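PDB 6XI3: large adhesion protein (Lap) involved in biofilm formation from Marinobacter hydrocarbonoclasticus, which probably helps cells adhere in biofilms as an RTX adhesin, using calcium-bound tandem Ig-like domains to extend toward its target. Local coordinates for residues E57-T62 / V100-Q105; L93-L98 / A119-A124; L127-G132 / V197-Q202; T293-A298 / A305-A310; V352-S357 / V379-L384. All coordinates share one frame; numbering follows the deposited sequence.

Interaction 1 of 5, residues E57-T62 / V100-Q105; sequences EQVAIT and VEASAQ
Residues 58-62 and 100-105 run antiparallel, their axes 4.7 Å apart at the closest point, and Ala60 with Ser103 and Thr62 with Glu101 form the hydrogen-bonded pairs. In the second pair Thr62 N donates to Glu101 O at 2.9 Å, and Glu101 N returns a bond to Thr62 O. Ile61 and Ala102 make the non-hydrogen-bonded pair between them. Where the direct bonding stops, a water takes over, donating to Gln58 O and accepting from Gln105 N. The two sides of the sheet differ in character. On one, Val59, Ile61, Val100, Ala102 and Ala104 are buried: Val59 turns CG1 anti to its backbone N (chi1 -179°), which lays this methyl 3.8 Å from Ala102 CB, and Ile61 CG2 meets Val100 CG1 at 4.2 Å. Tyr83 and Leu85 of strand 82-89 and Val32 of strand 29-38 cover this apolar side. On the other, Thr62 OG1 sits 3.4 Å from Glu101 CB, the two side chains crossing at a slant, and the carboxylate of Glu101 bends away from the contact. Ala60 CB lies 3.7 Å from Ser103 OG. One side of the pair thus faces the core and the other is more open, as suits the two central strands of a four-stranded antiparallel sheet in an Ig-like beta-sandwich domain.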
# COMPACT_ATOMS: atom_id res chain seq x y z
N GLU A 57 7.77 69.26 33.53
CA GLU A 57 8.33 68.86 32.21
C GLU A 57 7.77 67.46 31.89
O GLU A 57 7.18 66.84 32.80
CB GLU A 57 9.85 68.88 32.23
CG GLU A 57 10.38 70.30 32.38
CD GLU A 57 9.96 71.25 31.27
OE1 GLU A 57 10.09 70.87 30.10
OE2 GLU A 57 9.42 72.34 31.57
N GLN A 58 7.90 67.05 30.64
CA GLN A 58 7.32 65.79 30.13
C GLN A 58 8.44 64.78 29.87
O GLN A 58 9.58 65.19 29.51
CB GLN A 58 6.48 66.07 28.88
CG GLN A 58 5.08 66.57 29.22
CD GLN A 58 5.09 67.95 29.82
OE1 GLN A 58 5.54 68.87 29.16
NE2 GLN A 58 4.57 68.10 31.05
N VAL A 59 8.09 63.50 30.08
CA VAL A 59 8.86 62.32 29.63
C VAL A 59 8.14 61.74 28.43
O VAL A 59 6.98 61.38 28.57
CB VAL A 59 9.01 61.27 30.73
CG1 VAL A 59 9.84 60.10 30.23
CG2 VAL A 59 9.59 61.84 32.00
N ALA A 60 8.80 61.69 27.28
CA ALA A 60 8.25 61.07 26.05
C ALA A 60 8.55 59.57 26.14
O ALA A 60 9.65 59.16 26.60
CB ALA A 60 8.86 61.67 24.80
N ILE A 61 7.60 58.76 25.74
CA ILE A 61 7.76 57.30 25.88
C ILE A 61 7.41 56.67 24.55
O ILE A 61 6.43 57.10 23.94
CB ILE A 61 6.88 56.79 27.02
CG1 ILE A 61 7.47 57.20 28.37
CG2 ILE A 61 6.71 55.29 26.93
CD1 ILE A 61 6.43 57.28 29.42
N THR A 62 8.20 55.70 24.13
CA THR A 62 7.80 54.80 23.02
C THR A 62 7.79 53.37 23.55
O THR A 62 8.64 52.99 24.42
CB THR A 62 8.67 54.97 21.77
OG1 THR A 62 9.96 54.55 22.22
CG2 THR A 62 8.68 56.39 21.25
N VAL A 100 10.65 49.60 25.78
CA VAL A 100 10.19 50.91 26.28
C VAL A 100 11.40 51.84 26.16
O VAL A 100 12.49 51.43 26.60
CB VAL A 100 9.68 50.80 27.72
CG1 VAL A 100 9.22 52.14 28.24
CG2 VAL A 100 8.58 49.76 27.85
N GLU A 101 11.23 52.99 25.51
CA GLU A 101 12.29 54.05 25.48
C GLU A 101 11.69 55.29 26.16
O GLU A 101 10.57 55.67 25.78
CB GLU A 101 12.76 54.41 24.07
CG GLU A 101 13.54 53.32 23.33
CD GLU A 101 14.90 52.91 23.90
OE1 GLU A 101 15.56 53.75 24.61
OE2 GLU A 101 15.31 51.74 23.64
N ALA A 102 12.37 55.85 27.16
CA ALA A 102 11.94 57.11 27.77
C ALA A 102 12.97 58.18 27.41
O ALA A 102 14.16 57.85 27.33
CB ALA A 102 11.80 56.95 29.25
N SER A 103 12.53 59.42 27.22
CA SER A 103 13.45 60.55 26.94
C SER A 103 12.94 61.81 27.62
O SER A 103 11.72 62.02 27.74
CB SER A 103 13.68 60.74 25.46
OG SER A 103 12.51 61.23 24.83
N ALA A 104 13.86 62.62 28.09
CA ALA A 104 13.53 63.94 28.64
C ALA A 104 14.78 64.81 28.54
O ALA A 104 15.84 64.32 28.03
CB ALA A 104 13.02 63.78 30.06
N GLN A 105 14.65 66.07 28.93
CA GLN A 105 15.78 67.02 28.97
C GLN A 105 15.93 67.48 30.42
O GLN A 105 14.93 67.83 31.06
CB GLN A 105 15.55 68.21 28.04
CG GLN A 105 15.52 67.83 26.57
CD GLN A 105 14.16 67.34 26.14
OE1 GLN A 105 13.13 67.90 26.52
NE2 GLN A 105 14.12 66.25 25.37
O HOH W 1 11.81 66.86 29.41
O HOH W 2 11.07 58.42 23.93

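Interaction 2 of 5, residues L93-L98 / A119-A124; sequences LVDGSL and ALDATA. With CA (calcium ion), chain E.
Asp95 turns its carboxylate to the backbone of 122-123, where each oxygen takes an N-H. OD1 accepts from Ala122 N at 3.0 Å and OD2 from Thr123 N at 2.9 Å; both donors come in on the syn side, the first 28° out of the carboxylate plane and the second nearer to it. OD2 serves twice, because it also binds the calcium ion at 2.3 Å. The two amide bonds therefore fix the rotation of the carboxylate while the metal draws on one of its oxygens. Asp121 OD1 and the carbonyl oxygen of Thr123 join the same ion, as does a water, and Asp149 and Asn205 complete the site. Calcium probably offsets the repulsion among these closely gathered oxygens: Asp95 OD2 and Asp121 OD1 lie 3.1 Å apart. The site lies at the open end of a beta hairpin, where strand 96-105 begins and strand 111-120 ends before the chain passes into the next beta-sandwich, so its ligands come from both sides of the domain junction. At this end of the hairpin, Gly96 and Leu120 form an antiparallel hydrogen-bonded pair, Gly96 N giving to Leu120 O at 3.0 Å and Leu120 N to Gly96 O at 2.8 Å. Leu120 O also accepts from Asn205 ND2, tying the strand end to the following domain. The Leu120 side chain passes at about a right angle to that of Asp95, with CG 3.5 Å from OD1, and its CB packs against Leu98 CD1. Its CD2 lies against Val94 O.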
# COMPACT_ATOMS: atom_id res chain seq x y z
N LEU A 93 -0.09 46.51 19.52
CA LEU A 93 1.22 45.85 19.39
C LEU A 93 0.99 44.35 19.21
O LEU A 93 -0.07 43.84 19.66
CB LEU A 93 2.12 46.13 20.59
CG LEU A 93 2.37 47.61 20.86
CD1 LEU A 93 3.31 47.79 22.05
CD2 LEU A 93 2.92 48.30 19.63
N VAL A 94 1.95 43.69 18.58
CA VAL A 94 1.96 42.21 18.44
C VAL A 94 2.79 41.60 19.56
O VAL A 94 3.61 42.29 20.15
CB VAL A 94 2.44 41.76 17.05
CG1 VAL A 94 1.51 42.29 15.97
CG2 VAL A 94 3.89 42.12 16.76
N ASP A 95 2.57 40.30 19.80
CA ASP A 95 3.25 39.50 20.83
C ASP A 95 4.76 39.44 20.54
O ASP A 95 5.18 39.61 19.38
CB ASP A 95 2.62 38.10 20.94
CG ASP A 95 1.29 38.05 21.68
OD1 ASP A 95 0.78 39.15 22.05
OD2 ASP A 95 0.79 36.92 21.92
N GLY A 96 5.51 39.14 21.59
CA GLY A 96 6.97 39.07 21.58
C GLY A 96 7.54 40.11 22.52
O GLY A 96 6.84 40.53 23.48
N SER A 97 8.77 40.55 22.25
CA SER A 97 9.49 41.52 23.10
C SER A 97 8.81 42.88 23.00
O SER A 97 8.28 43.22 21.94
CB SER A 97 10.93 41.60 22.69
OG SER A 97 10.97 42.04 21.34
N LEU A 98 8.81 43.63 24.09
CA LEU A 98 8.44 45.06 24.12
C LEU A 98 9.69 45.81 24.55
O LEU A 98 10.27 45.38 25.57
CB LEU A 98 7.34 45.31 25.14
CG LEU A 98 6.02 44.59 24.88
CD1 LEU A 98 5.06 44.79 26.04
CD2 LEU A 98 5.43 45.08 23.57
N ALA A 119 7.71 41.32 27.94
CA ALA A 119 7.17 40.40 26.91
C ALA A 119 5.64 40.57 26.88
O ALA A 119 5.05 40.81 27.95
CB ALA A 119 7.61 39.00 27.25
N LEU A 120 5.04 40.50 25.68
CA LEU A 120 3.58 40.53 25.47
C LEU A 120 3.14 39.16 24.94
O LEU A 120 3.78 38.66 23.97
CB LEU A 120 3.27 41.62 24.45
CG LEU A 120 1.80 41.80 24.06
CD1 LEU A 120 0.93 42.14 25.26
CD2 LEU A 120 1.66 42.89 23.00
N ASP A 121 2.09 38.60 25.53
CA ASP A 121 1.48 37.31 25.09
C ASP A 121 -0.03 37.40 25.31
O ASP A 121 -0.54 36.82 26.26
CB ASP A 121 2.14 36.12 25.78
CG ASP A 121 1.69 34.77 25.20
OD1 ASP A 121 1.02 34.73 24.12
OD2 ASP A 121 2.05 33.79 25.79
N ALA A 122 -0.65 38.23 24.48
CA ALA A 122 -2.08 38.52 24.47
C ALA A 122 -2.78 37.54 23.53
O ALA A 122 -3.99 37.50 23.63
CB ALA A 122 -2.32 39.94 24.01
N THR A 123 -2.07 36.85 22.63
CA THR A 123 -2.71 35.96 21.62
C THR A 123 -2.11 34.54 21.69
O THR A 123 -0.87 34.40 21.62
CB THR A 123 -2.61 36.57 20.21
OG1 THR A 123 -3.11 37.90 20.26
CG2 THR A 123 -3.41 35.82 19.17
N ALA A 124 -2.96 33.52 21.85
CA ALA A 124 -2.54 32.10 21.85
C ALA A 124 -2.10 31.74 20.43
O ALA A 124 -2.84 32.05 19.49
CB ALA A 124 -3.67 31.19 22.33
CA CA E . 1.36 34.73 21.86
O HOH W 3 1.70 32.37 21.95

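Interaction 3 of 5, residues L127-G132 / V197-Q202; sequences LTVSVG and VEASAQ
Leu127 spreads its two methyls along strand 197-202, CD1 resting 3.9 Å from Ala201 CB and CD2 equally close to Ala199 CB. The side chain leaves with CG anti to its backbone N (chi1 -180°), which carries CD1 to Ala201 and the Ser200 carbonyl carbon, and CD2 to Ala199. Val129 comes down squarely on Ala199: its CB is 3.8 Å from Ala199 CB, and both of its methyls stand over the same methyl. A second reach, from Val129 CG2 to Val197 CG1, is longer at 4.3 Å. The strands belong to opposite sheets of one Ig-like beta-sandwich, facing each other through side chains alone, with axes 7.4 Å apart at the closest approach and running at 153°. Leu127 and Val129 reach across to the small side chains of Ala199 and Ala201. Tyr180 of strand 180-186 packs against Leu127, Val129 and Ala199, while Val156 adds to the core around Leu127 and Ala199. Toward the other end, Val131 and Val197 meet at a slant through their CG2 methyls, 4.0 Å apart, with Leu143 lying against both.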
# COMPACT_ATOMS: atom_id res chain seq x y z
N LEU A 127 -2.02 26.74 14.76
CA LEU A 127 -1.88 26.50 13.31
C LEU A 127 -2.90 25.43 12.93
O LEU A 127 -3.10 24.54 13.75
CB LEU A 127 -0.44 26.08 12.99
CG LEU A 127 -0.14 25.80 11.52
CD1 LEU A 127 1.30 26.14 11.17
CD2 LEU A 127 -0.42 24.33 11.17
N THR A 128 -3.50 25.56 11.75
CA THR A 128 -4.34 24.52 11.12
C THR A 128 -3.70 24.20 9.77
O THR A 128 -3.04 25.10 9.17
CB THR A 128 -5.81 24.94 10.97
OG1 THR A 128 -5.89 25.96 9.97
CG2 THR A 128 -6.43 25.42 12.28
N VAL A 129 -3.83 22.95 9.33
CA VAL A 129 -3.53 22.57 7.93
C VAL A 129 -4.67 21.69 7.41
O VAL A 129 -5.24 20.93 8.20
CB VAL A 129 -2.19 21.86 7.79
CG1 VAL A 129 -2.21 20.49 8.44
CG2 VAL A 129 -1.82 21.79 6.32
N SER A 130 -5.01 21.82 6.14
CA SER A 130 -6.10 21.03 5.56
C SER A 130 -5.78 20.70 4.11
O SER A 130 -5.23 21.56 3.38
CB SER A 130 -7.43 21.72 5.76
OG SER A 130 -7.80 22.45 4.62
N VAL A 131 -6.04 19.45 3.73
CA VAL A 131 -5.86 19.00 2.33
C VAL A 131 -7.06 19.47 1.53
O VAL A 131 -8.18 19.13 1.86
CB VAL A 131 -5.69 17.48 2.24
CG1 VAL A 131 -5.65 17.04 0.78
CG2 VAL A 131 -4.44 17.06 2.96
N GLY A 132 -6.82 20.27 0.50
CA GLY A 132 -7.90 20.70 -0.40
C GLY A 132 -8.24 19.57 -1.35
O GLY A 132 -9.43 19.23 -1.50
N VAL A 197 -0.18 14.56 6.23
CA VAL A 197 0.37 15.92 5.99
C VAL A 197 0.61 16.57 7.36
O VAL A 197 -0.36 16.71 8.11
CB VAL A 197 -0.52 16.76 5.07
CG1 VAL A 197 0.03 18.17 4.88
CG2 VAL A 197 -0.67 16.11 3.70
N GLU A 198 1.86 16.93 7.65
CA GLU A 198 2.22 17.64 8.89
C GLU A 198 2.71 19.06 8.55
O GLU A 198 3.49 19.21 7.58
CB GLU A 198 3.27 16.82 9.64
CG GLU A 198 3.81 17.51 10.87
CD GLU A 198 2.90 17.43 12.08
OE1 GLU A 198 2.25 16.37 12.26
OE2 GLU A 198 2.83 18.42 12.85
N ALA A 199 2.24 20.06 9.31
CA ALA A 199 2.61 21.48 9.14
C ALA A 199 3.00 22.04 10.50
O ALA A 199 2.37 21.65 11.49
CB ALA A 199 1.50 22.27 8.50
N SER A 200 4.04 22.87 10.53
CA SER A 200 4.58 23.45 11.77
C SER A 200 5.16 24.85 11.50
O SER A 200 5.62 25.18 10.39
CB SER A 200 5.57 22.50 12.42
OG SER A 200 6.75 22.36 11.63
N ALA A 201 5.13 25.67 12.53
CA ALA A 201 5.66 27.05 12.47
C ALA A 201 5.97 27.47 13.89
O ALA A 201 5.84 26.63 14.78
CB ALA A 201 4.66 27.93 11.77
N GLN A 202 6.41 28.71 14.08
CA GLN A 202 6.72 29.22 15.43
C GLN A 202 5.87 30.48 15.64
O GLN A 202 5.79 31.29 14.72
CB GLN A 202 8.23 29.44 15.56
CG GLN A 202 8.70 29.49 17.00
CD GLN A 202 10.20 29.61 17.14
OE1 GLN A 202 10.79 30.69 16.99
NE2 GLN A 202 10.80 28.50 17.52

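Interaction 4 of 5, residues T293-A298 / A305-A310; sequences TVEATA and AVSDSA. With EDT ({[-(bis-carboxymethyl-amino)-ethyl]-carboxymethyl-amino}-acetic acid), chain I.
Ala310 N donates to Val294 O over 2.7 Å, and Val294 N returns a nearly straight bond to Ala310 O (176° at the hydrogen). Ala296 with Asp308 and Ala298 with Val306 repeat this reciprocal pairing, six backbone bonds in all. Between the last two pairs the hydroxyls of Thr297 and Ser307 bond to each other, OG1 to OG at 2.9 Å. Both oxygens are turned beside their own backbone N (chi1 -56° and -83°), which brings them together over the non-hydrogen-bonded pair; Thr297 CG2 then flanks the serine oxygen at 3.6 Å. Glu295 folds its carboxylate over the same side, bringing OE2 to 3.5 Å from Asp308 O. Val294, Ala296, Ala298 and Val306 face the other way, into the core, where Leu224, Val226 and Val228 of strand 223-232 cover the first three. Val306 sets CG2 4.3 Å from Ala298 CB. Asp308 projects on this side too and accepts from Val226 N through OD2. Beyond the pairing, the outer edge of strand 305-314 meets the bound EDTA: Ser307 N donates to ligand O13 at 3.0 Å, and Asp308 lies beside another ligand carboxylate. The arrangement is a regular antiparallel beta hairpin at the border of a beta-sandwich sheet, its edge strand here lining the EDTA pocket.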
# COMPACT_ATOMS: atom_id res chain seq x y z
N THR A 293 -4.12 -25.39 -13.41
CA THR A 293 -4.42 -23.95 -13.32
C THR A 293 -3.76 -23.41 -12.07
O THR A 293 -4.03 -23.92 -10.96
CB THR A 293 -5.92 -23.66 -13.39
OG1 THR A 293 -6.38 -24.27 -14.60
CG2 THR A 293 -6.20 -22.18 -13.45
N VAL A 294 -2.96 -22.37 -12.28
CA VAL A 294 -2.24 -21.64 -11.22
C VAL A 294 -2.93 -20.30 -11.07
O VAL A 294 -3.09 -19.59 -12.08
CB VAL A 294 -0.75 -21.47 -11.57
CG1 VAL A 294 -0.04 -20.61 -10.53
CG2 VAL A 294 -0.09 -22.82 -11.73
N GLU A 295 -3.32 -19.98 -9.85
CA GLU A 295 -3.83 -18.65 -9.50
C GLU A 295 -2.93 -18.04 -8.43
O GLU A 295 -2.45 -18.79 -7.56
CB GLU A 295 -5.26 -18.74 -8.99
CG GLU A 295 -5.72 -17.38 -8.46
CD GLU A 295 -7.11 -17.00 -8.92
OE1 GLU A 295 -8.06 -17.54 -8.34
OE2 GLU A 295 -7.21 -16.18 -9.88
N ALA A 296 -2.71 -16.72 -8.54
CA ALA A 296 -1.91 -15.91 -7.60
C ALA A 296 -2.74 -14.69 -7.20
O ALA A 296 -3.37 -14.11 -8.08
CB ALA A 296 -0.61 -15.51 -8.25
N THR A 297 -2.72 -14.33 -5.92
CA THR A 297 -3.46 -13.19 -5.35
C THR A 297 -2.56 -12.48 -4.34
O THR A 297 -1.86 -13.16 -3.54
CB THR A 297 -4.75 -13.67 -4.67
OG1 THR A 297 -5.52 -14.40 -5.62
CG2 THR A 297 -5.59 -12.54 -4.12
N ALA A 298 -2.57 -11.17 -4.38
CA ALA A 298 -1.91 -10.29 -3.39
C ALA A 298 -2.87 -9.16 -3.08
O ALA A 298 -3.97 -9.13 -3.67
CB ALA A 298 -0.61 -9.79 -3.95
N ALA A 305 -7.59 -6.78 -3.63
CA ALA A 305 -7.02 -8.06 -4.11
C ALA A 305 -6.70 -7.92 -5.59
O ALA A 305 -7.56 -7.48 -6.34
CB ALA A 305 -7.97 -9.21 -3.84
N VAL A 306 -5.48 -8.24 -5.99
CA VAL A 306 -5.09 -8.30 -7.42
C VAL A 306 -4.67 -9.74 -7.71
O VAL A 306 -3.97 -10.34 -6.86
CB VAL A 306 -3.97 -7.32 -7.74
CG1 VAL A 306 -4.53 -5.90 -7.75
CG2 VAL A 306 -2.81 -7.46 -6.77
N SER A 307 -5.10 -10.25 -8.86
CA SER A 307 -5.08 -11.69 -9.19
C SER A 307 -4.66 -11.89 -10.63
O SER A 307 -4.89 -10.98 -11.48
CB SER A 307 -6.43 -12.27 -8.95
OG SER A 307 -6.54 -12.57 -7.59
N ASP A 308 -4.14 -13.08 -10.92
CA ASP A 308 -3.93 -13.58 -12.29
C ASP A 308 -4.01 -15.11 -12.22
O ASP A 308 -3.93 -15.69 -11.11
CB ASP A 308 -2.64 -13.03 -12.91
CG ASP A 308 -2.51 -13.28 -14.40
OD1 ASP A 308 -3.57 -13.46 -15.05
OD2 ASP A 308 -1.37 -13.28 -14.92
N SER A 309 -4.18 -15.74 -13.36
CA SER A 309 -4.15 -17.21 -13.45
C SER A 309 -3.29 -17.58 -14.65
O SER A 309 -3.08 -16.72 -15.50
CB SER A 309 -5.53 -17.76 -13.54
OG SER A 309 -6.13 -17.29 -14.72
N ALA A 310 -2.75 -18.81 -14.68
CA ALA A 310 -1.93 -19.28 -15.81
C ALA A 310 -2.12 -20.80 -15.96
O ALA A 310 -2.47 -21.43 -14.97
CB ALA A 310 -0.50 -18.93 -15.57
O20 EDT I . -2.89 -10.28 -16.19
C5 EDT I . -3.08 -9.10 -15.82
O19 EDT I . -2.24 -8.16 -16.12
C4 EDT I . -4.39 -8.81 -15.09
N3 EDT I . -5.51 -9.78 -15.35
C2 EDT I . -5.77 -10.08 -16.79
C1 EDT I . -5.96 -8.85 -17.68
O18 EDT I . -5.23 -8.72 -18.71
O17 EDT I . -6.87 -8.04 -17.39
C6 EDT I . -6.77 -9.28 -14.78
C7 EDT I . -6.78 -9.58 -13.33
N8 EDT I . -8.17 -9.83 -12.89
C9 EDT I . -8.22 -11.02 -12.01
C10 EDT I . -9.61 -11.54 -11.76
O16 EDT I . -9.75 -12.78 -11.70
O15 EDT I . -10.57 -10.75 -11.56
C11 EDT I . -8.71 -8.64 -12.22
C12 EDT I . -8.37 -8.55 -10.74
O13 EDT I . -7.19 -8.72 -10.37
O14 EDT I . -9.26 -8.28 -9.89

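Interaction 5 of 5, residues V352-S357 / V379-L384; sequences VTITDS and VDISSL. With NA (sodium ion), chain H.
Ile354 is packed by three side chains from 379-384, Leu384 at CG2, Val379 and Ile381 at CD1. Its CG2 presses on Leu384 CD1 at 3.5 Å, the two side chains crossing at about a right angle. Farther out, its CD1 meets Val379 CG1 at 3.9 Å and Ile381 CG2 at 4.0 Å; with CG1 anti to the carbonyl carbon (chi1 -54°), CD1 is carried to these two neighbours, while CG2 is left facing Leu384. Val335 and Val391 add to this apolar cluster. Asp356 lies over Leu384 instead of bonding to it: OD2 is 3.2 Å from Leu384 CA, and CB lies 3.7 Å from Leu384 CB. Its buried carboxylate is satisfied from outside the pair, OD1 by the N-H groups of Thr358 and Asn360 and OD2 by that of Val385. The solvent side is looser and polar. Asp380 points away from strand 349-356, and its OD1 accepts from both Ser382 N and Ser382 OG, the hydroxyl bond measuring 2.6 Å; the first of these closes an Asx turn. Exposed Ser357, at the far end, takes no part in the packing but binds a sodium ion through OG at 2.7 Å, with the carbonyls of Val385 and Asp388. A type I turn from Ile381 to Leu384 lies against the core where the chain passes from one sheet to the other of an Ig-like beta-sandwich.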
# COMPACT_ATOMS: atom_id res chain seq x y z
N VAL A 352 -13.39 -52.02 -26.44
CA VAL A 352 -12.77 -53.29 -26.94
C VAL A 352 -13.46 -53.67 -28.25
O VAL A 352 -14.68 -53.55 -28.34
CB VAL A 352 -12.87 -54.41 -25.89
CG1 VAL A 352 -12.40 -55.75 -26.44
CG2 VAL A 352 -12.08 -54.07 -24.63
N THR A 353 -12.67 -54.01 -29.27
CA THR A 353 -13.15 -54.63 -30.54
C THR A 353 -12.50 -56.01 -30.68
O THR A 353 -11.31 -56.16 -30.32
CB THR A 353 -12.82 -53.75 -31.75
OG1 THR A 353 -11.40 -53.68 -31.73
CG2 THR A 353 -13.45 -52.37 -31.71
N ILE A 354 -13.27 -56.99 -31.13
CA ILE A 354 -12.75 -58.32 -31.54
C ILE A 354 -13.13 -58.45 -33.01
O ILE A 354 -14.33 -58.37 -33.28
CB ILE A 354 -13.35 -59.43 -30.67
CG1 ILE A 354 -13.13 -59.15 -29.18
CG2 ILE A 354 -12.81 -60.79 -31.06
CD1 ILE A 354 -14.28 -59.60 -28.35
N THR A 355 -12.14 -58.54 -33.89
CA THR A 355 -12.31 -58.66 -35.35
C THR A 355 -11.93 -60.08 -35.76
O THR A 355 -10.88 -60.55 -35.36
CB THR A 355 -11.51 -57.56 -36.05
OG1 THR A 355 -11.92 -56.36 -35.37
CG2 THR A 355 -11.73 -57.50 -37.55
N ASP A 356 -12.78 -60.74 -36.54
CA ASP A 356 -12.49 -62.08 -37.11
C ASP A 356 -11.81 -61.93 -38.49
O ASP A 356 -11.55 -60.79 -38.91
CB ASP A 356 -13.79 -62.87 -37.12
CG ASP A 356 -14.78 -62.47 -38.19
OD1 ASP A 356 -14.41 -61.63 -39.07
OD2 ASP A 356 -15.88 -63.05 -38.18
N SER A 357 -11.52 -63.05 -39.16
CA SER A 357 -10.65 -63.11 -40.36
C SER A 357 -11.39 -62.59 -41.60
O SER A 357 -10.72 -62.43 -42.63
CB SER A 357 -10.12 -64.51 -40.61
OG SER A 357 -11.17 -65.46 -40.54
N VAL A 379 -17.72 -62.80 -23.15
CA VAL A 379 -18.09 -61.94 -24.30
C VAL A 379 -18.54 -62.84 -25.46
O VAL A 379 -17.78 -63.76 -25.85
CB VAL A 379 -16.94 -61.00 -24.70
CG1 VAL A 379 -17.26 -60.23 -25.96
CG2 VAL A 379 -16.57 -60.03 -23.58
N ASP A 380 -19.72 -62.57 -26.01
CA ASP A 380 -20.36 -63.38 -27.08
C ASP A 380 -19.69 -63.09 -28.41
O ASP A 380 -19.76 -61.94 -28.85
CB ASP A 380 -21.83 -63.03 -27.20
CG ASP A 380 -22.58 -63.96 -28.13
OD1 ASP A 380 -21.96 -64.86 -28.75
OD2 ASP A 380 -23.78 -63.79 -28.18
N ILE A 381 -19.05 -64.09 -28.99
CA ILE A 381 -18.40 -63.96 -30.33
C ILE A 381 -19.02 -64.97 -31.28
O ILE A 381 -18.36 -65.29 -32.28
CB ILE A 381 -16.87 -64.08 -30.24
CG1 ILE A 381 -16.41 -65.45 -29.72
CG2 ILE A 381 -16.31 -62.94 -29.41
CD1 ILE A 381 -14.93 -65.68 -29.94
N SER A 382 -20.24 -65.43 -30.98
CA SER A 382 -21.00 -66.35 -31.87
C SER A 382 -21.23 -65.72 -33.26
O SER A 382 -21.51 -66.48 -34.19
CB SER A 382 -22.29 -66.82 -31.24
OG SER A 382 -23.15 -65.72 -30.94
N SER A 383 -21.13 -64.39 -33.41
CA SER A 383 -21.27 -63.70 -34.72
C SER A 383 -19.96 -63.76 -35.52
O SER A 383 -19.99 -63.36 -36.69
CB SER A 383 -21.72 -62.25 -34.55
OG SER A 383 -20.69 -61.47 -33.95
N LEU A 384 -18.84 -64.17 -34.93
CA LEU A 384 -17.54 -64.22 -35.66
C LEU A 384 -17.38 -65.61 -36.29
O LEU A 384 -18.03 -66.54 -35.82
CB LEU A 384 -16.40 -63.93 -34.68
CG LEU A 384 -16.51 -62.58 -33.96
CD1 LEU A 384 -15.24 -62.25 -33.17
CD2 LEU A 384 -16.80 -61.47 -34.96
NA NA H . -11.80 -65.66 -37.92

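How the interactions relate
Interactions 1 and 2 belong to one sheet, sharing strand 96-105: the first pairs its C-terminal half with strand 58-64, the second its start with strand 111-120, their centres 22 Å apart. Through the calcium ion, interaction 2 leads into the next domain, where interaction 3 joins opposite sheets; its centre lies 23 Å on, and the Leu127 side chain is about 13 Å from a calcium ion. Interaction 4 repeats the hairpin of interaction 2 in a later domain, the Val306 side chain about 8 Å from a calcium ion, and additionally holds EDTA. Interaction 5 includes Ser357 of the sodium site, its centre 138 Å from that of interaction 1, reflecting the elongated chain.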